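Local coordinates for putative secreted cellulose binding protein (Streptomyces coelicolor, PDB 4OY7) that oxidatively cleaves glycosidic bonds in cellulose with a copper-dependent lytic polysaccharide monooxygenase domain, the part of the longer protein present here, at residues Y117-G122 against G168-F173. Sequence-based numbering, arbitrary orientation.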
ATOM      1  N   TYR A 117       4.061   8.511  -2.812  1.00  5.44           N
ATOM      2  CA  TYR A 117       3.240   9.711  -2.560  1.00  5.62           C
ATOM      3  C   TYR A 117       2.746   9.820  -1.127  1.00  5.62           C
ATOM      4  O   TYR A 117       2.463   8.816  -0.476  1.00  5.45           O
ATOM      5  CB  TYR A 117       2.005   9.747  -3.469  1.00  5.53           C
ATOM      6  CG  TYR A 117       2.217   9.564  -4.958  1.00  5.65           C
ATOM      7  CD1 TYR A 117       2.489   8.316  -5.500  1.00  5.66           C
ATOM      8  CD2 TYR A 117       2.058  10.620  -5.817  1.00  6.00           C
ATOM      9  CE1 TYR A 117       2.634   8.148  -6.880  1.00  5.79           C
ATOM     10  CE2 TYR A 117       2.197  10.480  -7.190  1.00  6.16           C
ATOM     11  CZ  TYR A 117       2.467   9.228  -7.726  1.00  6.09           C
ATOM     12  OH  TYR A 117       2.622   9.132  -9.110  1.00  6.67           O
ATOM     13  N   LEU A 118       2.570  11.047  -0.651  1.00  6.06           N
ATOM     14  CA  LEU A 118       2.044  11.264   0.715  1.00  6.30           C
ATOM     15  C   LEU A 118       0.862  12.211   0.652  1.00  6.61           C
ATOM     16  O   LEU A 118       0.891  13.192  -0.061  1.00  6.53           O
ATOM     17  CB  LEU A 118       3.123  11.862   1.592  1.00  6.83           C
ATOM     18  CG  LEU A 118       2.805  12.162   3.051  1.00  7.16           C
ATOM     19  CD1 LEU A 118       2.525  10.885   3.848  1.00  7.05           C
ATOM     20  CD2 LEU A 118       3.970  12.935   3.647  1.00  7.65           C
ATOM     21  N   THR A 119      -0.182  11.877   1.390  1.00  6.67           N
ATOM     22  CA  THR A 119      -1.341  12.727   1.494  1.00  7.21           C
ATOM     23  C   THR A 119      -0.939  14.071   2.073  1.00  7.87           C
ATOM     24  O   THR A 119      -0.113  14.178   2.969  1.00  7.89           O
ATOM     25  CB  THR A 119      -2.485  12.083   2.305  1.00  7.17           C
ATOM     26  OG1 THR A 119      -2.015  11.698   3.611  1.00  7.29           O
ATOM     27  CG2 THR A 119      -3.051  10.900   1.545  1.00  6.93           C
ATOM     28  N   LYS A 120      -1.571  15.093   1.522  1.00  8.51           N
ATOM     29  CA  LYS A 120      -1.286  16.483   1.899  1.00  9.47           C
ATOM     30  C   LYS A 120      -1.713  16.799   3.319  1.00  9.79           C
ATOM     31  O   LYS A 120      -2.638  16.192   3.870  1.00  9.69           O
ATOM     32  CB  LYS A 120      -1.990  17.424   0.939  1.00 10.15           C
ATOM     33  CG  LYS A 120      -1.467  17.341  -0.474  1.00 10.49           C
ATOM     34  CD  LYS A 120      -2.245  18.251  -1.400  1.00 11.44           C
ATOM     35  CE  LYS A 120      -1.779  18.106  -2.840  1.00 11.72           C
ATOM     36  NZ  LYS A 120      -2.619  18.858  -3.815  1.00 12.51           N
ATOM     37  N   PRO A 121      -1.059  17.797   3.920  1.00 10.29           N
ATOM     38  CA  PRO A 121      -1.491  18.231   5.229  1.00 10.81           C
ATOM     39  C   PRO A 121      -2.982  18.572   5.215  1.00 11.22           C
ATOM     40  O   PRO A 121      -3.474  19.220   4.266  1.00 11.67           O
ATOM     41  CB  PRO A 121      -0.664  19.496   5.473  1.00 11.42           C
ATOM     42  CG  PRO A 121       0.497  19.369   4.573  1.00 11.16           C
ATOM     43  CD  PRO A 121       0.022  18.640   3.374  1.00 10.63           C
ATOM     44  N   GLY A 122      -3.679  18.163   6.264  1.00 11.49           N
ATOM     45  CA  GLY A 122      -5.094  18.444   6.381  1.00 12.01           C
ATOM     46  C   GLY A 122      -5.967  17.314   5.888  1.00 11.50           C
ATOM     47  O   GLY A 122      -7.121  17.212   6.306  1.00 12.33           O
ATOM     48  N   GLY A 168      -0.541  13.915  12.918  1.00 10.13           N
ATOM     49  CA  GLY A 168      -1.793  13.209  12.719  1.00  9.78           C
ATOM     50  C   GLY A 168      -1.734  12.180  11.603  1.00  8.99           C
ATOM     51  O   GLY A 168      -0.658  11.791  11.123  1.00  8.73           O
ATOM     52  N   ASP A 169      -2.909  11.710  11.202  1.00  8.80           N
ATOM     53  CA  ASP A 169      -3.001  10.611  10.255  1.00  8.21           C
ATOM     54  C   ASP A 169      -2.655  11.077   8.850  1.00  7.68           C
ATOM     55  O   ASP A 169      -2.858  12.239   8.495  1.00  7.95           O
ATOM     56  CB  ASP A 169      -4.433  10.043  10.226  1.00  8.40           C
ATOM     57  CG  ASP A 169      -4.812   9.258  11.482  1.00  9.04           C
ATOM     58  OD1 ASP A 169      -3.915   8.786  12.212  1.00  9.56           O
ATOM     59  OD2 ASP A 169      -6.036   9.055  11.697  1.00  9.67           O
ATOM     60  N   ALA A 170      -2.194  10.136   8.043  1.00  7.07           N
ATOM     61  CA  ALA A 170      -1.866  10.381   6.640  1.00  6.69           C
ATOM     62  C   ALA A 170      -1.887   9.020   5.949  1.00  6.35           C
ATOM     63  O   ALA A 170      -2.118   8.008   6.582  1.00  6.34           O
ATOM     64  CB  ALA A 170      -0.496  11.051   6.534  1.00  6.82           C
ATOM     65  N   LEU A 171      -1.620   8.993   4.658  1.00  6.14           N
ATOM     66  CA  LEU A 171      -1.495   7.726   3.949  1.00  5.97           C
ATOM     67  C   LEU A 171      -0.346   7.849   2.945  1.00  5.82           C
ATOM     68  O   LEU A 171      -0.145   8.900   2.324  1.00  6.00           O
ATOM     69  CB  LEU A 171      -2.811   7.417   3.278  1.00  6.04           C
ATOM     70  CG  LEU A 171      -2.941   6.179   2.414  1.00  5.75           C
ATOM     71  CD1 LEU A 171      -4.432   5.837   2.419  1.00  5.92           C
ATOM     72  CD2 LEU A 171      -2.426   6.436   1.006  1.00  5.64           C
ATOM     73  N   ILE A 172       0.433   6.788   2.809  1.00  5.75           N
ATOM     74  CA  ILE A 172       1.468   6.711   1.774  1.00  5.78           C
ATOM     75  C   ILE A 172       0.963   5.778   0.688  1.00  5.45           C
ATOM     76  O   ILE A 172       0.703   4.603   0.942  1.00  5.51           O
ATOM     77  CB  ILE A 172       2.817   6.204   2.343  1.00  6.09           C
ATOM     78  CG1 ILE A 172       3.416   7.257   3.289  1.00  6.52           C
ATOM     79  CG2 ILE A 172       3.817   5.901   1.240  1.00  6.15           C
ATOM     80  CD1 ILE A 172       4.512   6.729   4.181  1.00  7.02           C
ATOM     81  N   PHE A 173       0.854   6.319  -0.519  1.00  5.36           N
ATOM     82  CA  PHE A 173       0.424   5.561  -1.699  1.00  5.24           C
ATOM     83  C   PHE A 173       1.626   5.326  -2.586  1.00  5.31           C
ATOM     84  O   PHE A 173       2.432   6.256  -2.813  1.00  5.70           O
ATOM     85  CB  PHE A 173      -0.609   6.348  -2.511  1.00  5.11           C
ATOM     86  CG  PHE A 173      -0.811   5.814  -3.887  1.00  5.04           C
ATOM     87  CD1 PHE A 173      -1.448   4.583  -4.093  1.00  4.96           C
ATOM     88  CD2 PHE A 173      -0.365   6.521  -4.987  1.00  5.18           C
ATOM     89  CE1 PHE A 173      -1.630   4.098  -5.372  1.00  4.95           C
ATOM     90  CE2 PHE A 173      -0.532   6.014  -6.271  1.00  5.08           C
ATOM     91  CZ  PHE A 173      -1.128   4.783  -6.454  1.00  5.00           C
TER
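Y117 and F173 face each other as a hydrogen-bonded antiparallel pair, Y117 N giving to F173 O and F173 N to Y117 O, and their side chains run side by side in the same direction. The ring planes meet obliquely at 39°, with Y117 CD1 3.4 Å from F173 CD2, while F173 O sits at the tyrosine ring's edge, in its plane. F173 has CG opposite its own N (chi1 164°), which brings the ring alongside Y117; W131 meets that phenylalanine at about a right angle. On the other face of the sheet L118 and I172 cross at a slant, L118 CD1 resting 3.8 Å from I172 CG1 and 4.0 Å from A170 CB, a small methyl that also meets T119 OG1. T119 then ends the pairing: its N donates to L171 O (3.1 Å), while T119 O accepts from R166. With OG1 placed between backbone N and carbonyl carbon (chi1 56°), the hydroxyl accepts from L171 N (2.9 Å), and CG2 packs near L171 CB. A valine here would probably leave the buried L171 N without its acceptor. In this immunoglobulin-like beta-sandwich core, away from the copper site, the threonine hydroxyl thus keeps a buried N-H satisfied where regular backbone pairing stops, while apolar side chains pack on both faces.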